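Local coordinates for probable leucine/isoleucine/valine-binding protein (Rhodopirellula baltica, PDB 4KV7) that probably binds leucine, isoleucine, valine or a related small ligand, as the substrate-binding component of an ABC-type transport system, at residues Q16-G21 with K315-I320; K109-G114 with S328-L333; K60-D65 with H84-V89; I35-G40 with Y307-I312; F130-R135 with A332-G337. The protein carries 1 engineered substitution. All blocks are in the same frame, centred on the assembly; numbering follows the deposited sequence.

Contact 1 of 5, residues Q16-G21 with K315-I320; sequences QLLKFG and KAVTSI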
# COMPACT_ATOMS: atom_id res chain seq x y z
N GLN A 16 12.03 20.37 20.10
CA GLN A 16 10.62 20.05 20.22
C GLN A 16 10.37 18.64 19.74
O GLN A 16 10.77 18.26 18.64
CB GLN A 16 9.75 21.02 19.42
CG GLN A 16 8.25 20.76 19.59
CD GLN A 16 7.39 21.43 18.53
OE1 GLN A 16 7.90 22.07 17.61
NE2 GLN A 16 6.08 21.29 18.66
N LEU A 17 9.71 17.85 20.58
CA LEU A 17 9.35 16.49 20.23
C LEU A 17 8.14 16.50 19.29
O LEU A 17 7.09 17.06 19.62
CB LEU A 17 9.03 15.70 21.50
CG LEU A 17 8.72 14.22 21.28
CD1 LEU A 17 9.95 13.49 20.76
CD2 LEU A 17 8.20 13.58 22.56
N LEU A 18 8.29 15.89 18.12
CA LEU A 18 7.20 15.77 17.16
C LEU A 18 6.75 14.32 17.11
O LEU A 18 7.43 13.48 16.53
CB LEU A 18 7.64 16.24 15.77
CG LEU A 18 8.22 17.65 15.68
CD1 LEU A 18 8.62 17.97 14.24
CD2 LEU A 18 7.23 18.69 16.20
N LYS A 19 5.61 14.03 17.72
CA LYS A 19 5.09 12.66 17.81
C LYS A 19 4.13 12.33 16.68
O LYS A 19 3.13 13.03 16.47
CB LYS A 19 4.39 12.45 19.15
CG LYS A 19 5.33 12.44 20.36
CD LYS A 19 4.57 12.29 21.68
CE LYS A 19 3.72 13.50 21.96
NZ LYS A 19 3.03 13.40 23.30
N PHE A 20 4.43 11.26 15.97
CA PHE A 20 3.54 10.74 14.94
C PHE A 20 3.08 9.35 15.35
O PHE A 20 3.82 8.61 15.98
CB PHE A 20 4.26 10.74 13.60
CG PHE A 20 4.58 12.12 13.12
CD1 PHE A 20 3.58 12.91 12.59
CD2 PHE A 20 5.84 12.66 13.30
CE1 PHE A 20 3.84 14.20 12.20
CE2 PHE A 20 6.11 13.96 12.91
CZ PHE A 20 5.11 14.74 12.35
N GLY A 21 1.84 9.00 15.01
CA GLY A 21 1.30 7.72 15.39
C GLY A 21 1.08 6.79 14.22
O GLY A 21 1.00 7.22 13.07
N LYS A 315 9.05 16.95 4.30
CA LYS A 315 8.97 18.10 3.41
C LYS A 315 7.86 19.06 3.85
O LYS A 315 8.08 20.28 3.94
CB LYS A 315 8.76 17.65 1.97
CG LYS A 315 8.73 18.78 0.94
CD LYS A 315 8.66 18.22 -0.48
CE LYS A 315 8.65 19.31 -1.54
NZ LYS A 315 10.00 19.92 -1.71
N ALA A 316 6.68 18.53 4.15
CA ALA A 316 5.59 19.37 4.62
C ALA A 316 5.94 20.06 5.95
O ALA A 316 5.72 21.26 6.11
CB ALA A 316 4.30 18.56 4.76
N VAL A 317 6.48 19.30 6.89
CA VAL A 317 6.81 19.88 8.19
C VAL A 317 7.86 20.99 8.06
O VAL A 317 7.75 22.03 8.72
CB VAL A 317 7.27 18.80 9.20
CG1 VAL A 317 7.79 19.43 10.48
CG2 VAL A 317 6.11 17.85 9.50
N THR A 318 8.84 20.80 7.18
CA THR A 318 9.89 21.80 6.96
C THR A 318 9.33 23.15 6.52
O THR A 318 9.89 24.21 6.83
CB THR A 318 10.91 21.30 5.89
OG1 THR A 318 11.53 20.10 6.34
CG2 THR A 318 11.98 22.34 5.62
N SER A 319 8.20 23.11 5.82
CA SER A 319 7.60 24.32 5.27
C SER A 319 6.83 25.13 6.30
O SER A 319 6.48 26.28 6.03
CB SER A 319 6.66 23.96 4.12
OG SER A 319 5.43 23.43 4.59
N ILE A 320 6.55 24.55 7.45
CA ILE A 320 5.70 25.21 8.43
C ILE A 320 6.43 26.37 9.08
O ILE A 320 7.56 26.23 9.53
CB ILE A 320 5.21 24.24 9.52
CG1 ILE A 320 4.29 23.18 8.91
CG2 ILE A 320 4.46 24.99 10.62
CD1 ILE A 320 3.89 22.07 9.86
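Val-317 faces strand 16-21 with both of its methyls, and the contact across the segments is wholly apolar. One methyl, CG1, meets Leu-18 CD1 at 4.1 Å, two branched side chains reaching tip to tip. The other, CG2, lies 4.3 Å from Phe-20 CZ and approaches the ring obliquely. The first torsion explains this division: with CG1 anti to the backbone N (chi1 173°), CG2 falls beside that N, and the fork straddles two strand residues. Leu-18 and Phe-20 are two positions apart, so in an extended chain they emerge on the same face. A beta-branched valine suits the gap between a sheet and a helix because it is short and its shape is fixed.

The helix closes its last turn with polar bonds of its own. Ser-319 OG donates to Ala-316 O over 2.7 Å, and Ser-319 N reaches the same carbonyl at 3.1 Å, so this oxygen is gripped twice as regular helix pairing runs out. A small hydroxyl is well placed for this, since it satisfies itself locally on an exposed turn.

Around the pair, Leu-18 also rests on Leu-87, and Ala-316 rests on Leu-333 of helix 326-335. A helix laid over a strand of a parallel sheet is typical of the alpha/beta lobes of type I periplasmic binding proteins.

Contact 2 of 5, residues K109-G114 with S328-L333; sequences KTPFFG and SIAAAL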
# COMPACT_ATOMS: atom_id res chain seq x y z
N LYS A 109 -9.62 15.67 14.52
CA LYS A 109 -8.98 16.55 13.55
C LYS A 109 -7.50 16.22 13.36
O LYS A 109 -6.65 17.10 13.24
CB LYS A 109 -9.20 18.02 13.93
CG LYS A 109 -10.67 18.39 13.99
CD LYS A 109 -10.87 19.87 14.21
CE LYS A 109 -12.36 20.21 14.33
NZ LYS A 109 -13.09 19.98 13.06
N THR A 110 -7.21 14.93 13.33
CA THR A 110 -5.84 14.44 13.19
C THR A 110 -5.60 14.00 11.76
O THR A 110 -6.31 13.12 11.26
CB THR A 110 -5.60 13.22 14.11
OG1 THR A 110 -5.91 13.55 15.47
CG2 THR A 110 -4.16 12.75 14.02
N PRO A 111 -4.60 14.58 11.07
CA PRO A 111 -4.30 14.13 9.71
C PRO A 111 -4.01 12.63 9.66
O PRO A 111 -3.31 12.10 10.53
CB PRO A 111 -3.05 14.94 9.34
CG PRO A 111 -3.15 16.18 10.17
CD PRO A 111 -3.78 15.74 11.47
N PHE A 112 -4.57 11.97 8.66
CA PHE A 112 -4.45 10.54 8.46
C PHE A 112 -3.73 10.41 7.11
O PHE A 112 -4.36 10.47 6.04
CB PHE A 112 -5.84 9.91 8.44
CG PHE A 112 -5.84 8.40 8.50
CD1 PHE A 112 -5.75 7.73 9.71
CD2 PHE A 112 -5.95 7.65 7.34
CE1 PHE A 112 -5.76 6.35 9.76
CE2 PHE A 112 -5.97 6.26 7.39
CZ PHE A 112 -5.87 5.62 8.60
N PHE A 113 -2.40 10.29 7.16
CA PHE A 113 -1.56 10.53 5.99
C PHE A 113 -0.81 9.29 5.53
O PHE A 113 -0.17 8.60 6.33
CB PHE A 113 -0.55 11.66 6.27
CG PHE A 113 0.42 11.87 5.14
CD1 PHE A 113 -0.03 12.29 3.91
CD2 PHE A 113 1.78 11.61 5.30
CE1 PHE A 113 0.84 12.45 2.85
CE2 PHE A 113 2.66 11.78 4.25
CZ PHE A 113 2.19 12.20 3.02
N GLY A 114 -0.89 9.01 4.23
CA GLY A 114 -0.08 7.97 3.62
C GLY A 114 -0.44 6.55 4.00
O GLY A 114 0.42 5.67 4.03
N SER A 328 -1.65 22.74 11.43
CA SER A 328 -0.62 23.26 10.53
C SER A 328 -0.02 22.16 9.65
O SER A 328 0.44 22.42 8.55
CB SER A 328 0.45 24.06 11.27
OG SER A 328 1.24 23.24 12.11
N ILE A 329 -0.04 20.91 10.12
CA ILE A 329 0.42 19.81 9.28
C ILE A 329 -0.57 19.54 8.14
O ILE A 329 -0.16 19.36 7.00
CB ILE A 329 0.72 18.55 10.09
CG1 ILE A 329 2.01 18.76 10.89
CG2 ILE A 329 0.83 17.32 9.18
CD1 ILE A 329 2.33 17.66 11.86
N ALA A 330 -1.86 19.54 8.46
CA ALA A 330 -2.88 19.36 7.43
C ALA A 330 -2.73 20.44 6.36
O ALA A 330 -2.75 20.15 5.16
CB ALA A 330 -4.27 19.39 8.05
N ALA A 331 -2.55 21.69 6.79
CA ALA A 331 -2.39 22.80 5.86
C ALA A 331 -1.11 22.65 5.05
O ALA A 331 -1.10 22.90 3.84
CB ALA A 331 -2.41 24.13 6.61
N ALA A 332 -0.02 22.25 5.70
CA ALA A 332 1.26 22.14 5.01
C ALA A 332 1.24 21.05 3.93
O ALA A 332 1.87 21.20 2.88
CB ALA A 332 2.38 21.88 6.00
N LEU A 333 0.56 19.95 4.20
CA LEU A 333 0.42 18.90 3.20
C LEU A 333 -0.33 19.44 1.98
O LEU A 333 0.08 19.18 0.84
CB LEU A 333 -0.29 17.69 3.80
CG LEU A 333 0.55 16.85 4.76
CD1 LEU A 333 -0.32 15.90 5.57
CD2 LEU A 333 1.63 16.07 4.00
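Pro-111 and Phe-113 pack against helix 326-335 in a buried, apolar strand-on-helix contact, on and just before the central strand of the short parallel sheet 89-90, 112-113 and 131-132. Both side chains point to the helix, while Phe-112 between them points away, as the alternation of an extended chain requires.

The proline provides the closer backbone approach, its CA lying 5.9 Å from that of Ala-330. Its CG touches Ala-330 CB at 4.0 Å and sits 4.3 Å from Ile-329 CG2, the CG corner of the puckered ring set against one turn of helix. Alanine fits here because its single methyl lets the helix come close, and Ile-329 fills the flank.

Phe-113 takes up the wider part. Leu-333 CD2 stands over one face of its ring, 4.0 Å from the centroid and 17° off the normal, a CH-pi contact displaced toward the rim on the CE1 and CZ side. The second methyl flanks the same ring: Leu-333 CD1 is 4.0 Å from Phe-113 CD1. The phenyl is carried toward the helix by a first torsion of 175°, with CG opposite the backbone N, and the leucine fork lies across it. A flat aromatic surface suits a branched partner, since one methyl rests on the face and the other beside its rim.

Phe-113 also touches Val-309 and Ile-312 of helix 301-319, whereas Phe-112 packs on helix 95-107 on the other side of the strand. The sheet segment is therefore sandwiched between helices, with backbone bonds to Val-89 and to Ile-132 joining it to its neighbouring strands.

Contact 3 of 5, residues K60-D65 with H84-V89; sequences KLIALD and HEVLAV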
# COMPACT_ATOMS: atom_id res chain seq x y z
N LYS A 60 9.48 11.31 16.45
CA LYS A 60 9.22 10.08 17.18
C LYS A 60 8.00 9.42 16.57
O LYS A 60 6.98 10.08 16.34
CB LYS A 60 8.96 10.36 18.66
CG LYS A 60 8.69 9.09 19.48
CD LYS A 60 8.42 9.42 20.95
CE LYS A 60 8.16 8.16 21.76
NZ LYS A 60 9.39 7.34 21.92
N LEU A 61 8.10 8.12 16.31
CA LEU A 61 6.96 7.35 15.83
C LEU A 61 6.46 6.45 16.93
O LEU A 61 7.22 5.66 17.49
CB LEU A 61 7.37 6.49 14.64
CG LEU A 61 6.23 5.67 14.01
CD1 LEU A 61 5.24 6.56 13.29
CD2 LEU A 61 6.79 4.62 13.04
N ILE A 62 5.18 6.59 17.28
CA ILE A 62 4.53 5.70 18.23
C ILE A 62 3.72 4.71 17.40
O ILE A 62 2.70 5.06 16.81
CB ILE A 62 3.62 6.47 19.19
CG1 ILE A 62 4.45 7.52 19.93
CG2 ILE A 62 2.94 5.51 20.16
CD1 ILE A 62 3.64 8.46 20.80
N ALA A 63 4.23 3.48 17.29
CA ALA A 63 3.64 2.46 16.44
C ALA A 63 3.01 1.36 17.27
O ALA A 63 3.70 0.68 18.04
CB ALA A 63 4.70 1.89 15.50
N LEU A 64 1.70 1.21 17.13
CA LEU A 64 0.93 0.24 17.89
C LEU A 64 0.48 -0.87 16.95
O LEU A 64 0.10 -0.61 15.81
CB LEU A 64 -0.28 0.91 18.53
CG LEU A 64 0.03 2.13 19.41
CD1 LEU A 64 -1.23 2.69 20.05
CD2 LEU A 64 1.07 1.81 20.48
N ASP A 65 0.53 -2.11 17.44
CA ASP A 65 0.15 -3.28 16.67
C ASP A 65 -1.36 -3.48 16.71
O ASP A 65 -1.95 -3.51 17.79
CB ASP A 65 0.84 -4.50 17.28
CG ASP A 65 0.65 -5.79 16.48
OD1 ASP A 65 0.25 -5.76 15.30
OD2 ASP A 65 0.95 -6.85 17.07
N HIS A 84 -1.59 10.03 23.56
CA HIS A 84 -0.30 10.31 22.94
C HIS A 84 -0.28 11.66 22.23
O HIS A 84 0.79 12.18 21.92
CB HIS A 84 0.09 9.20 21.97
CG HIS A 84 0.36 7.89 22.65
ND1 HIS A 84 1.35 7.73 23.59
CD2 HIS A 84 -0.23 6.68 22.51
CE1 HIS A 84 1.35 6.47 24.01
NE2 HIS A 84 0.40 5.82 23.37
N GLU A 85 -1.46 12.21 21.96
CA GLU A 85 -1.58 13.52 21.32
C GLU A 85 -0.78 13.62 20.02
O GLU A 85 -0.15 14.64 19.77
CB GLU A 85 -1.14 14.63 22.28
CG GLU A 85 -1.92 14.67 23.57
CD GLU A 85 -1.52 15.83 24.46
OE1 GLU A 85 -0.31 16.03 24.68
OE2 GLU A 85 -2.43 16.54 24.93
N VAL A 86 -0.80 12.57 19.21
CA VAL A 86 0.04 12.58 18.01
C VAL A 86 -0.38 13.67 17.02
O VAL A 86 -1.55 14.06 16.97
CB VAL A 86 0.10 11.21 17.31
CG1 VAL A 86 0.61 10.14 18.26
CG2 VAL A 86 -1.26 10.82 16.73
N LEU A 87 0.59 14.15 16.25
CA LEU A 87 0.37 15.24 15.30
C LEU A 87 -0.29 14.76 14.00
O LEU A 87 -0.95 15.55 13.31
CB LEU A 87 1.69 15.93 14.99
CG LEU A 87 2.43 16.50 16.20
CD1 LEU A 87 3.81 17.00 15.81
CD2 LEU A 87 1.63 17.60 16.89
N ALA A 88 -0.09 13.49 13.68
CA ALA A 88 -0.67 12.85 12.50
C ALA A 88 -0.55 11.35 12.70
O ALA A 88 0.31 10.88 13.46
CB ALA A 88 0.07 13.27 11.23
N VAL A 89 -1.42 10.60 12.03
CA VAL A 89 -1.38 9.14 12.02
C VAL A 89 -0.94 8.77 10.62
O VAL A 89 -1.60 9.12 9.63
CB VAL A 89 -2.75 8.53 12.37
CG1 VAL A 89 -2.73 7.03 12.15
CG2 VAL A 89 -3.12 8.84 13.83
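Ile-62 lies over one face of the His-84 imidazole: its CG2 covers that face while CD1 sits past the rim, near the CB end. CG2 stands above the centre of the ring, 4.1 Å from the centroid and only 8° off the normal, which is a well-centred CH-pi contact. CD1 comes down on the same side but nearer the root of the ring, 3.7 Å from His-84 ND1 and 3.8 Å from His-84 CB. The isoleucine thus crosses the histidine at a slant.

Its torsions set up this double touch. CG2 is opposite the backbone N, and CG1 is turned beside that N (chi1 -58°), from where an extended second torsion carries CD1 outward. From there CD1 also reaches Val-86 CG1, at 4.3 Å. A beta-branched residue suits a strand and here offers two separate methyls to one flat group.

Ile-62 also touches Leu-80 of helix 70-81, the helix that connects strand 57-65 to the loop before strand 89-90 in the manner of a beta-alpha-beta crossover. The carbonyl of His-84 accepts a hydrogen bond from Lys-19 NZ, which ties the loop to strand 16-24 as well.

Ile-62 approaches from above the plane and does not compete for the in-plane bonding directions of the imidazole nitrogens. A partly exposed polar ring here offers an apolar face to a methyl, so dispersion dominates the contact between this pair.

Contact 4 of 5, residues I35-G40 with Y307-I312; sequences INMRHG and YIVGRI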
# COMPACT_ATOMS: atom_id res chain seq x y z
N ILE A 35 5.39 -4.12 9.39
CA ILE A 35 6.80 -4.08 9.78
C ILE A 35 7.61 -3.26 8.79
O ILE A 35 8.41 -2.40 9.17
CB ILE A 35 7.38 -5.50 9.89
CG1 ILE A 35 6.82 -6.19 11.14
CG2 ILE A 35 8.90 -5.46 9.95
CD1 ILE A 35 7.12 -7.68 11.23
N ASN A 36 7.37 -3.49 7.51
CA ASN A 36 8.14 -2.80 6.49
C ASN A 36 7.71 -1.37 6.22
O ASN A 36 8.56 -0.53 5.93
CB ASN A 36 8.25 -3.66 5.24
CG ASN A 36 9.20 -4.81 5.46
OD1 ASN A 36 10.41 -4.63 5.53
ND2 ASN A 36 8.65 -6.01 5.65
N MSE A 37 6.42 -1.07 6.37
CA MSE A 37 5.99 0.32 6.33
C MSE A 37 6.65 1.10 7.46
O MSE A 37 7.15 2.22 7.25
CB MSE A 37 4.47 0.43 6.47
CG MSE A 37 3.69 0.36 5.17
SE MSE A 37 4.16 1.75 3.88
CE MSE A 37 3.29 3.29 4.68
N ARG A 38 6.66 0.53 8.65
CA ARG A 38 7.29 1.16 9.79
C ARG A 38 8.78 1.38 9.54
O ARG A 38 9.29 2.47 9.80
CB ARG A 38 7.07 0.32 11.06
CG ARG A 38 7.85 0.83 12.27
CD ARG A 38 7.44 0.09 13.53
NE ARG A 38 8.16 0.51 14.72
CZ ARG A 38 9.36 0.05 15.06
NH1 ARG A 38 9.99 -0.83 14.30
NH2 ARG A 38 9.94 0.47 16.17
N HIS A 39 9.49 0.37 9.03
CA HIS A 39 10.90 0.55 8.73
C HIS A 39 11.15 1.68 7.73
O HIS A 39 12.12 2.43 7.88
CB HIS A 39 11.53 -0.74 8.22
CG HIS A 39 11.79 -1.76 9.29
ND1 HIS A 39 12.31 -1.43 10.52
CD2 HIS A 39 11.63 -3.10 9.29
CE1 HIS A 39 12.44 -2.53 11.24
NE2 HIS A 39 12.05 -3.55 10.52
N GLY A 40 10.32 1.77 6.70
CA GLY A 40 10.50 2.82 5.70
C GLY A 40 10.35 4.21 6.30
O GLY A 40 11.16 5.11 6.03
N TYR A 307 9.11 4.95 3.18
CA TYR A 307 10.13 5.98 3.05
C TYR A 307 9.60 7.21 2.31
O TYR A 307 9.85 8.34 2.72
CB TYR A 307 11.37 5.40 2.36
CG TYR A 307 12.44 6.43 2.09
CD1 TYR A 307 13.31 6.83 3.10
CD2 TYR A 307 12.57 7.01 0.84
CE1 TYR A 307 14.28 7.78 2.86
CE2 TYR A 307 13.54 7.96 0.59
CZ TYR A 307 14.38 8.35 1.60
OH TYR A 307 15.33 9.30 1.31
N ILE A 308 8.87 6.99 1.22
CA ILE A 308 8.25 8.08 0.46
C ILE A 308 7.28 8.87 1.33
O ILE A 308 7.31 10.11 1.34
CB ILE A 308 7.54 7.54 -0.79
CG1 ILE A 308 8.60 7.11 -1.80
CG2 ILE A 308 6.59 8.59 -1.38
CD1 ILE A 308 8.08 6.24 -2.93
N VAL A 309 6.44 8.17 2.08
CA VAL A 309 5.52 8.81 3.00
C VAL A 309 6.29 9.67 4.02
O VAL A 309 5.94 10.84 4.25
CB VAL A 309 4.62 7.77 3.68
CG1 VAL A 309 3.83 8.38 4.82
CG2 VAL A 309 3.68 7.17 2.65
N GLY A 310 7.34 9.11 4.61
CA GLY A 310 8.17 9.86 5.55
C GLY A 310 8.79 11.09 4.91
O GLY A 310 8.81 12.17 5.51
N ARG A 311 9.31 10.93 3.69
CA ARG A 311 9.92 12.05 2.97
C ARG A 311 8.92 13.18 2.72
O ARG A 311 9.24 14.35 2.89
CB ARG A 311 10.52 11.59 1.64
CG ARG A 311 11.87 10.88 1.73
CD ARG A 311 13.00 11.85 2.03
NE ARG A 311 13.12 12.84 0.97
CZ ARG A 311 13.82 12.66 -0.15
NH1 ARG A 311 14.48 11.53 -0.36
NH2 ARG A 311 13.87 13.62 -1.07
N ILE A 312 7.71 12.83 2.29
CA ILE A 312 6.69 13.84 2.04
C ILE A 312 6.28 14.55 3.32
O ILE A 312 6.15 15.78 3.35
CB ILE A 312 5.46 13.25 1.33
CG1 ILE A 312 5.87 12.68 -0.03
CG2 ILE A 312 4.37 14.30 1.17
CD1 ILE A 312 4.79 11.83 -0.69
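Gly-40 and Tyr-307 bring helices 31-50 and 301-319 into backbone contact, their CA atoms just 4.1 Å apart. Glycine suits the place because it carries no CB to collide with Tyr-307 N. Its carbonyl uses the approach: Gly-40 O lies 3.3 Å from Tyr-307 CA in a CA-H...O contact with an angle of 134° at the hydrogen. The same oxygen is 3.7 Å from Tyr-307 CB and meets the phenol ring at its edge, near the ring plane.

Such a glycine-mediated helix crossing joins an early helix of the chain to one reached after the chain has passed through strands 159-164 to 268-271 of the other lobe, consistent with the type I periplasmic binding fold.

Beyond the glycine the packing is looser. Selenomethionine Met-37 extends its flexible end until CE comes 4.4 Å from Val-309 CG2, still in the buried interior. Toward the partly exposed flank the chemistry turns polar. Arg-311 lays its CG over one face of the Tyr-307 ring, then curls round so that NH1 donates to Tyr-307 OH over 2.9 Å, the oxygen lying near the guanidinium plane. Glu-47 also bonds that hydroxyl, and Glu-285 forms a salt bridge with Arg-311 NH1.

Contact 5 of 5, residues F130-R135 with A332-G337; sequences FVINYR and ALEQLG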
# COMPACT_ATOMS: atom_id res chain seq x y z
N PHE A 130 -9.52 14.98 6.43
CA PHE A 130 -8.23 14.76 7.08
C PHE A 130 -7.43 13.61 6.50
O PHE A 130 -6.31 13.34 6.91
CB PHE A 130 -8.41 14.57 8.59
CG PHE A 130 -8.78 15.84 9.27
CD1 PHE A 130 -7.81 16.79 9.56
CD2 PHE A 130 -10.10 16.10 9.61
CE1 PHE A 130 -8.14 17.97 10.17
CE2 PHE A 130 -10.44 17.29 10.22
CZ PHE A 130 -9.46 18.22 10.49
N VAL A 131 -8.01 12.94 5.51
CA VAL A 131 -7.35 11.81 4.88
C VAL A 131 -6.59 12.27 3.63
O VAL A 131 -7.21 12.71 2.64
CB VAL A 131 -8.35 10.70 4.52
CG1 VAL A 131 -7.64 9.53 3.86
CG2 VAL A 131 -9.09 10.23 5.76
N ILE A 132 -5.27 12.16 3.68
CA ILE A 132 -4.41 12.62 2.60
C ILE A 132 -3.51 11.47 2.20
O ILE A 132 -2.85 10.86 3.04
CB ILE A 132 -3.58 13.84 3.02
CG1 ILE A 132 -4.52 14.98 3.42
CG2 ILE A 132 -2.66 14.28 1.90
CD1 ILE A 132 -3.83 16.28 3.79
N ASN A 133 -3.51 11.15 0.90
CA ASN A 133 -2.89 9.95 0.38
C ASN A 133 -1.70 10.24 -0.51
O ASN A 133 -1.69 11.24 -1.24
CB ASN A 133 -3.92 9.15 -0.42
CG ASN A 133 -5.16 8.86 0.38
OD1 ASN A 133 -5.11 8.14 1.38
ND2 ASN A 133 -6.30 9.39 -0.06
N TYR A 134 -0.70 9.36 -0.46
CA TYR A 134 0.36 9.33 -1.47
C TYR A 134 -0.04 8.47 -2.68
O TYR A 134 0.03 8.92 -3.82
CB TYR A 134 1.71 8.82 -0.87
CG TYR A 134 2.56 8.23 -1.97
CD1 TYR A 134 3.13 9.05 -2.93
CD2 TYR A 134 2.74 6.86 -2.09
CE1 TYR A 134 3.85 8.52 -4.00
CE2 TYR A 134 3.46 6.32 -3.14
CZ TYR A 134 4.01 7.16 -4.10
OH TYR A 134 4.72 6.65 -5.17
N ARG A 135 -0.42 7.23 -2.42
CA ARG A 135 -0.43 6.19 -3.45
C ARG A 135 -1.65 6.19 -4.36
O ARG A 135 -2.74 6.60 -3.98
CB ARG A 135 -0.30 4.80 -2.82
CG ARG A 135 -1.37 4.49 -1.77
CD ARG A 135 -1.83 3.03 -1.78
NE ARG A 135 -0.77 2.13 -1.35
CZ ARG A 135 -0.79 0.81 -1.48
NH1 ARG A 135 0.25 0.09 -1.07
NH2 ARG A 135 -1.84 0.21 -2.02
N ALA A 332 -0.02 22.25 5.70
CA ALA A 332 1.26 22.14 5.01
C ALA A 332 1.24 21.05 3.93
O ALA A 332 1.87 21.20 2.88
CB ALA A 332 2.38 21.88 6.00
N LEU A 333 0.56 19.95 4.20
CA LEU A 333 0.42 18.90 3.20
C LEU A 333 -0.33 19.44 1.98
O LEU A 333 0.08 19.18 0.84
CB LEU A 333 -0.29 17.69 3.80
CG LEU A 333 0.55 16.85 4.76
CD1 LEU A 333 -0.32 15.90 5.57
CD2 LEU A 333 1.63 16.07 4.00
N GLU A 334 -1.39 20.20 2.20
CA GLU A 334 -2.16 20.78 1.10
C GLU A 334 -1.39 21.87 0.36
O GLU A 334 -1.64 22.12 -0.82
CB GLU A 334 -3.51 21.29 1.60
CG GLU A 334 -4.40 20.15 2.09
CD GLU A 334 -5.77 20.60 2.55
OE1 GLU A 334 -5.97 21.82 2.76
OE2 GLU A 334 -6.65 19.73 2.69
N GLN A 335 -0.46 22.52 1.05
CA GLN A 335 0.34 23.58 0.47
C GLN A 335 1.47 23.05 -0.41
O GLN A 335 2.12 23.81 -1.12
CB GLN A 335 0.91 24.47 1.58
CG GLN A 335 1.52 25.78 1.12
N LEU A 336 1.70 21.74 -0.38
CA LEU A 336 2.76 21.15 -1.21
C LEU A 336 2.55 21.44 -2.70
O LEU A 336 3.52 21.63 -3.45
CB LEU A 336 2.89 19.65 -0.97
CG LEU A 336 3.54 19.22 0.35
CD1 LEU A 336 3.29 17.74 0.59
CD2 LEU A 336 5.02 19.51 0.32
N GLY A 337 1.29 21.50 -3.14
CA GLY A 337 0.99 21.79 -4.53
C GLY A 337 1.57 20.75 -5.46
O GLY A 337 1.56 19.56 -5.16
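Ile-132 meets Leu-333 and Glu-334 of helix 326-335, and the rest of segment 130-135 leads up to this touch and away from it. At the start, Phe-130 turns its side chain away from the helix and pairs through its backbone with Phe-112. Val-131 follows, pointing to the opposite face of the strand, where it packs on Leu-122.

Ile-132 then faces the helix. With CG1 beside the backbone N (chi1 -59°) and an extended second torsion, its CD1 is thrust forward as a slender tip. The isoleucine slants across the leucine, its CD1 near the base, 3.8 Å from Leu-333 CB and 4.0 Å from Leu-333 CD1. It also comes 4.3 Å from Glu-334 CG, using the aliphatic part of the glutamate, whose carboxylate goes on to bond His-354 NE2 through OE2. A long, beta-branched isoleucine suits a strand set 7.9 Å from the helix, measured between Ile-132 CA and Leu-333 CA. This is one of the two outer strands of the parallel trio 89-90, 112-113 and 131-132 in an alpha/beta lobe, and Ile-132 also touches Phe-113 beside it.

Past the strand, polar side chains take over. Asn-133 ND2 donates to Leu-122 O, holding the chain to a neighbouring loop. Tyr-134 packs on Ile-308 and sends its hydroxyl to Val-272 O, just after strand 268-271 of the larger sheet. Arg-135 is buried but well partnered: its NE forms a salt bridge with Glu-305, and the guanidinium makes a cation-pi contact with Phe-116.

How the contacts relate
Contacts 1, 2, 4 and 5 are buried, whereas contact 3 is only partly so, and there a polar aromatic ring, histidine, is the partner. Contacts 2 and 5 set adjacent strands against helix 326-335 and share Leu-333, which serves one with its methyls and the other chiefly with its CB and CD1. Contacts 1 and 4 both use helix 301-319, at its C-terminal end against a strand and further back against helix 31-50. The strands of contacts 1 and 3 are joined by backbone bonding between Phe-20 and Ile-62. Strand-on-helix packing relies on apolar side chains, while the helix pair in contact 4 meets through backbone and a polar flank.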